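Local structure of glideosome-associated protein 50 (Plasmodium falciparum 3D7, 3TGH) at residues A[237-242]-A[298-303]; A[274-279]-A[289-294]. The protein is a component of the glideosome, the motor complex behind parasite gliding and host-cell invasion, and probably anchors it to the inner membrane complex, using a purple acid phosphatase fold. All blocks are in the same frame, centred on the assembly; numbering follows the deposited sequence.

Contact 1: A[237-242]-A[298-303]; sequences MEVIED and VIYTHK
Val-239 packs on Tyr-300 and His-302 in a sheet-to-sheet contact, closed on one flank by a histidine-carboxylate hydrogen bond. Strand 237-242 belongs to one of the two mixed sheets of the metallophosphoesterase sandwich, and strand 297-305 is the outermost strand of the other. Their axes approach to 9.4 Å at an angle of 28°, so the layers face each other and side chains, with one water, bridge them.

Both branches of Val-239 are used. CG2, anti to the backbone N, sits over the centre of the His-302 ring, 3.9 Å from the centroid and 11° off the ring normal, a clear CH-pi contact. CG1 meets CE2 of Tyr-300 obliquely at 3.6 Å. The Tyr-300 ring also stacks with Phe-269 of strand 267-271, the sheet neighbour of 237-242. Beyond this pair, the bend of the Met-237 chain at its last torsion brings CE to CD1 of Ile-299 at 3.9 Å, the two side chains crossing at about a right angle.

At the opposite end Glu-241 reaches out in an extended chain. His-302 NE2 donates to Glu-241 OE1 over 2.7 Å, with 167° at the hydrogen. The oxygen lies in the imidazole plane, yet the donor stands above the carboxylate plane, and the two planes are nearly perpendicular. A water lies within hydrogen-bonding distance of the same OE1 and of Lys-303 O and can bridge the carboxylate to the edge-strand backbone.

The short bond to a carboxylate fixes the rotation of the imidazole and presents its face to Val-239; the negative charge would also be expected to favour a protonated, positively charged His-302. Apolar packing thus joins the sheets, and a polar bond finishes their partly exposed margin.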
loop_
_atom_site.group_PDB
_atom_site.type_symbol
_atom_site.label_atom_id
_atom_site.label_comp_id
_atom_site.label_asym_id
_atom_site.label_seq_id
_atom_site.Cartn_x
_atom_site.Cartn_y
_atom_site.Cartn_z
ATOM N N MET A 237 11.075 -8.601 -1.469
ATOM C CA MET A 237 9.996 -8.606 -2.445
ATOM C C MET A 237 9.509 -10.034 -2.589
ATOM O O MET A 237 10.305 -10.978 -2.538
ATOM C CB MET A 237 10.479 -8.051 -3.790
ATOM C CG MET A 237 10.825 -6.560 -3.728
ATOM S SD MET A 237 11.334 -5.819 -5.311
ATOM C CE MET A 237 12.615 -6.936 -5.820
ATOM N N GLU A 238 8.203 -10.198 -2.752
ATOM C CA GLU A 238 7.618 -11.523 -2.924
ATOM C C GLU A 238 6.223 -11.449 -3.525
ATOM O O GLU A 238 5.502 -10.456 -3.338
ATOM C CB GLU A 238 7.550 -12.258 -1.576
ATOM C CG GLU A 238 6.854 -13.631 -1.643
ATOM C CD GLU A 238 7.186 -14.544 -0.477
ATOM O OE1 GLU A 238 7.309 -14.059 0.670
ATOM O OE2 GLU A 238 7.311 -15.762 -0.711
ATOM N N VAL A 239 5.851 -12.496 -4.253
ATOM C CA VAL A 239 4.453 -12.722 -4.583
ATOM C C VAL A 239 4.059 -14.161 -4.226
ATOM O O VAL A 239 4.723 -15.134 -4.629
ATOM C CB VAL A 239 4.111 -12.352 -6.058
ATOM C CG1 VAL A 239 5.059 -13.014 -7.032
ATOM C CG2 VAL A 239 2.646 -12.698 -6.374
ATOM N N ILE A 240 3.015 -14.265 -3.406
ATOM C CA ILE A 240 2.380 -15.526 -3.041
ATOM C C ILE A 240 0.968 -15.492 -3.599
ATOM O O ILE A 240 0.218 -14.553 -3.325
ATOM C CB ILE A 240 2.353 -15.694 -1.512
ATOM C CG1 ILE A 240 3.770 -15.985 -1.004
ATOM C CG2 ILE A 240 1.374 -16.807 -1.091
ATOM C CD1 ILE A 240 3.934 -15.863 0.501
ATOM N N GLU A 241 0.606 -16.486 -4.406
ATOM C CA GLU A 241 -0.717 -16.500 -5.026
ATOM C C GLU A 241 -1.526 -17.673 -4.518
ATOM O O GLU A 241 -1.051 -18.812 -4.526
ATOM C CB GLU A 241 -0.631 -16.536 -6.555
ATOM C CG GLU A 241 -1.958 -16.141 -7.219
ATOM C CD GLU A 241 -1.936 -16.220 -8.738
ATOM O OE1 GLU A 241 -0.927 -15.814 -9.355
ATOM O OE2 GLU A 241 -2.950 -16.679 -9.314
ATOM N N ASP A 242 -2.752 -17.380 -4.090
ATOM C CA ASP A 242 -3.633 -18.355 -3.468
ATOM C C ASP A 242 -5.090 -17.954 -3.707
ATOM O O ASP A 242 -5.504 -16.868 -3.303
ATOM C CB ASP A 242 -3.341 -18.423 -1.966
ATOM C CG ASP A 242 -4.386 -19.210 -1.192
ATOM O OD1 ASP A 242 -4.465 -20.444 -1.369
ATOM O OD2 ASP A 242 -5.124 -18.588 -0.394
ATOM N N VAL A 298 13.815 -5.386 -14.251
ATOM C CA VAL A 298 12.592 -6.081 -13.878
ATOM C C VAL A 298 12.962 -7.555 -13.714
ATOM O O VAL A 298 13.322 -8.220 -14.691
ATOM C CB VAL A 298 11.489 -5.922 -14.951
ATOM C CG1 VAL A 298 10.274 -6.754 -14.592
ATOM C CG2 VAL A 298 11.105 -4.446 -15.118
ATOM N N ILE A 299 12.915 -8.048 -12.478
ATOM C CA ILE A 299 13.353 -9.417 -12.190
ATOM C C ILE A 299 12.200 -10.410 -12.061
ATOM O O ILE A 299 12.428 -11.624 -11.991
ATOM C CB ILE A 299 14.287 -9.487 -10.960
ATOM C CG1 ILE A 299 13.638 -8.901 -9.704
ATOM C CG2 ILE A 299 15.596 -8.764 -11.266
ATOM C CD1 ILE A 299 14.412 -9.219 -8.428
ATOM N N TYR A 300 10.969 -9.905 -12.045
ATOM C CA TYR A 300 9.793 -10.769 -12.102
ATOM C C TYR A 300 8.571 -9.994 -12.569
ATOM O O TYR A 300 8.366 -8.850 -12.162
ATOM C CB TYR A 300 9.499 -11.404 -10.739
ATOM C CG TYR A 300 8.478 -12.525 -10.818
ATOM C CD1 TYR A 300 8.822 -13.769 -11.345
ATOM C CD2 TYR A 300 7.171 -12.338 -10.383
ATOM C CE1 TYR A 300 7.887 -14.796 -11.435
ATOM C CE2 TYR A 300 6.233 -13.359 -10.464
ATOM C CZ TYR A 300 6.594 -14.579 -10.988
ATOM O OH TYR A 300 5.656 -15.578 -11.068
ATOM N N THR A 301 7.762 -10.634 -13.411
ATOM C CA THR A 301 6.501 -10.062 -13.858
ATOM C C THR A 301 5.366 -11.015 -13.505
ATOM O O THR A 301 5.352 -12.166 -13.952
ATOM C CB THR A 301 6.513 -9.794 -15.365
ATOM O OG1 THR A 301 7.622 -8.941 -15.677
ATOM C CG2 THR A 301 5.220 -9.124 -15.805
ATOM N N HIS A 302 4.444 -10.539 -12.673
ATOM C CA HIS A 302 3.287 -11.322 -12.256
ATOM C C HIS A 302 2.046 -10.795 -12.963
ATOM O O HIS A 302 1.819 -9.589 -13.012
ATOM C CB HIS A 302 3.093 -11.239 -10.743
ATOM C CG HIS A 302 1.904 -12.002 -10.255
ATOM N ND1 HIS A 302 0.712 -11.392 -9.927
ATOM C CD2 HIS A 302 1.707 -13.329 -10.083
ATOM C CE1 HIS A 302 -0.160 -12.311 -9.553
ATOM N NE2 HIS A 302 0.420 -13.494 -9.636
ATOM N N LYS A 303 1.239 -11.702 -13.499
ATOM C CA LYS A 303 0.013 -11.332 -14.197
ATOM C C LYS A 303 -1.184 -11.998 -13.532
ATOM O O LYS A 303 -1.201 -13.221 -13.332
ATOM C CB LYS A 303 0.092 -11.721 -15.675
ATOM C CG LYS A 303 1.218 -11.008 -16.428
ATOM C CD LYS A 303 1.322 -11.442 -17.882
ATOM C CE LYS A 303 2.408 -10.649 -18.605
ATOM N NZ LYS A 303 2.703 -11.188 -19.961
HETATM O O HOH W 1 -2.252 -15.358 -12.045
#

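Contact 2: A[274-279]-A[289-294]; sequences IGFCVH and KFVSSK
The Phe-276 ring has Val-291 lying over one face, CB 3.9 Å from the centroid and 18° off the normal, displaced toward the rim, while CG2 of Val-278 on its own strand sits at the edge in the ring plane. Phe-276 holds CG between its backbone N and carbonyl carbon (chi1 59°), which lays the ring beside Val-291, both side chains pointing the same way; CZ meets CG1 of Val-291 at 3.6 Å. Phe-26 and Phe-29 of helix 17-32 come edge-to-face with this ring. On the other side of the sheet, Cys-277 SG approaches the Phe-290 ring obliquely, 3.5 Å from CD2, a sulfur-aromatic contact turned toward the second sheet, where Ile-248 also packs.

These residues belong to an antiparallel hairpin, strands 275-282 and 285-292. Phe-276 with Val-291 and Val-278 with Lys-289 are hydrogen-bonded pairs; Cys-277 with Phe-290 and Gly-275 with Ser-292 are non-hydrogen-bonded. Gly-275 CA lies 3.1 Å from Val-291 O and Cys-277 CA 3.2 Å from Lys-289 O, both CA-H...O contacts.

Where the strands end, Ile-274 O accepts two bonds from Ser-293: the backbone N comes in the carbonyl plane, whereas OG, 2.8 Å away, stands 55° out of it. Next to it Ser-292 OG forms an ST turn by accepting from Lys-294 N, and bonds to Asp-273 as well.

The pairing therefore separates two largely apolar faces, Phe-276 and Val-291 under helix 17-32 and Cys-277 and Phe-290 inside the sandwich, while the double grip on Ile-274 O satisfies that carbonyl beyond the last bridge and ties down the open end of the hairpin.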
loop_
_atom_site.group_PDB
_atom_site.type_symbol
_atom_site.label_atom_id
_atom_site.label_comp_id
_atom_site.label_asym_id
_atom_site.label_seq_id
_atom_site.Cartn_x
_atom_site.Cartn_y
_atom_site.Cartn_z
ATOM N N ILE A 274 16.913 -4.829 -2.777
ATOM C CA ILE A 274 16.300 -3.522 -2.568
ATOM C C ILE A 274 15.633 -3.136 -3.879
ATOM O O ILE A 274 16.226 -3.281 -4.951
ATOM C CB ILE A 274 17.354 -2.485 -2.116
ATOM C CG1 ILE A 274 17.756 -2.776 -0.674
ATOM C CG2 ILE A 274 16.828 -1.049 -2.234
ATOM C CD1 ILE A 274 18.963 -2.001 -0.204
ATOM N N GLY A 275 14.384 -2.689 -3.801
ATOM C CA GLY A 275 13.621 -2.412 -5.005
ATOM C C GLY A 275 12.225 -1.884 -4.759
ATOM O O GLY A 275 11.934 -1.323 -3.704
ATOM N N PHE A 276 11.361 -2.072 -5.748
ATOM C CA PHE A 276 10.002 -1.547 -5.703
ATOM C C PHE A 276 9.161 -2.260 -6.753
ATOM O O PHE A 276 9.689 -3.059 -7.537
ATOM C CB PHE A 276 10.014 -0.025 -5.941
ATOM C CG PHE A 276 10.624 0.388 -7.259
ATOM C CD1 PHE A 276 9.833 0.530 -8.394
ATOM C CD2 PHE A 276 11.980 0.651 -7.359
ATOM C CE1 PHE A 276 10.394 0.891 -9.609
ATOM C CE2 PHE A 276 12.551 1.025 -8.560
ATOM C CZ PHE A 276 11.761 1.153 -9.690
ATOM N N CYS A 277 7.863 -1.961 -6.784
ATOM C CA CYS A 277 6.963 -2.532 -7.786
ATOM C C CYS A 277 6.299 -1.472 -8.641
ATOM O O CYS A 277 6.040 -0.362 -8.174
ATOM C CB CYS A 277 5.848 -3.313 -7.117
ATOM S SG CYS A 277 6.390 -4.744 -6.254
ATOM N N VAL A 278 6.000 -1.842 -9.881
ATOM C CA VAL A 278 5.144 -1.050 -10.743
ATOM C C VAL A 278 3.973 -1.936 -11.174
ATOM O O VAL A 278 4.164 -3.091 -11.564
ATOM C CB VAL A 278 5.908 -0.509 -11.958
ATOM C CG1 VAL A 278 4.962 0.262 -12.874
ATOM C CG2 VAL A 278 7.060 0.383 -11.494
ATOM N N HIS A 279 2.761 -1.397 -11.083
ATOM C CA HIS A 279 1.547 -2.167 -11.331
ATOM C C HIS A 279 0.773 -1.497 -12.447
ATOM O O HIS A 279 0.700 -0.275 -12.496
ATOM C CB HIS A 279 0.660 -2.227 -10.089
ATOM C CG HIS A 279 1.381 -2.578 -8.828
ATOM N ND1 HIS A 279 1.457 -3.865 -8.346
ATOM C CD2 HIS A 279 2.038 -1.801 -7.934
ATOM C CE1 HIS A 279 2.135 -3.869 -7.210
ATOM N NE2 HIS A 279 2.499 -2.627 -6.939
ATOM N N LYS A 289 5.236 -5.571 -11.986
ATOM C CA LYS A 289 6.654 -5.724 -12.284
ATOM C C LYS A 289 7.490 -5.420 -11.045
ATOM O O LYS A 289 7.382 -4.339 -10.440
ATOM C CB LYS A 289 7.067 -4.803 -13.434
ATOM C CG LYS A 289 6.466 -5.181 -14.778
ATOM C CD LYS A 289 6.826 -4.157 -15.842
ATOM C CE LYS A 289 5.982 -4.319 -17.102
ATOM N NZ LYS A 289 6.249 -3.230 -18.096
ATOM N N PHE A 290 8.307 -6.392 -10.657
ATOM C CA PHE A 290 9.215 -6.240 -9.528
ATOM C C PHE A 290 10.563 -5.762 -10.044
ATOM O O PHE A 290 11.189 -6.434 -10.860
ATOM C CB PHE A 290 9.384 -7.570 -8.796
ATOM C CG PHE A 290 8.156 -8.013 -8.065
ATOM C CD1 PHE A 290 7.133 -8.679 -8.733
ATOM C CD2 PHE A 290 8.018 -7.760 -6.707
ATOM C CE1 PHE A 290 5.988 -9.079 -8.057
ATOM C CE2 PHE A 290 6.886 -8.160 -6.021
ATOM C CZ PHE A 290 5.869 -8.825 -6.694
ATOM N N VAL A 291 11.002 -4.606 -9.560
ATOM C CA VAL A 291 12.217 -3.966 -10.039
ATOM C C VAL A 291 13.293 -4.016 -8.968
ATOM O O VAL A 291 13.059 -3.628 -7.817
ATOM C CB VAL A 291 11.964 -2.490 -10.421
ATOM C CG1 VAL A 291 13.242 -1.854 -10.935
ATOM C CG2 VAL A 291 10.848 -2.394 -11.458
ATOM N N SER A 292 14.462 -4.520 -9.348
ATOM C CA SER A 292 15.617 -4.574 -8.467
ATOM C C SER A 292 16.547 -3.395 -8.723
ATOM O O SER A 292 16.900 -3.110 -9.868
ATOM C CB SER A 292 16.388 -5.891 -8.664
ATOM O OG SER A 292 17.671 -5.809 -8.081
ATOM N N SER A 293 16.968 -2.743 -7.640
ATOM C CA SER A 293 17.898 -1.614 -7.695
ATOM C C SER A 293 19.332 -2.013 -8.049
ATOM O O SER A 293 20.188 -1.144 -8.220
ATOM C CB SER A 293 17.924 -0.886 -6.349
ATOM O OG SER A 293 18.520 -1.691 -5.339
ATOM N N LYS A 294 19.598 -3.313 -8.146
ATOM C CA LYS A 294 20.942 -3.791 -8.473
ATOM C C LYS A 294 21.394 -3.159 -9.788
ATOM O O LYS A 294 22.470 -2.568 -9.858
ATOM C CB LYS A 294 20.975 -5.319 -8.567
ATOM C CG LYS A 294 22.290 -5.942 -8.120
ATOM C CD LYS A 294 22.258 -6.344 -6.648
ATOM C CE LYS A 294 21.605 -7.704 -6.451
ATOM N NZ LYS A 294 21.839 -8.232 -5.085
#

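Going from the N terminus, the chain reaches strand 237-242 late, after most of both sheets is laid down, turns back through 245-250 and 267-271 in the same sheet, and then crosses to the other sheet as strand 275-282. Contact 2 closes a short hairpin loop there, with nine residues between its segments. The next strand, 297-305, completes contact 1 across 55 intervening residues, so contact 2 lies wholly within that longer loop. Their centres are 10 Å apart. Strands 285-292 and 297-305 are sheet neighbours, with probable backbone bonds between Phe-290 and both Ile-299 and Tyr-300. Contact 2 thus builds one sheet inward from its edge, and contact 1 fastens that edge to the opposing sheet.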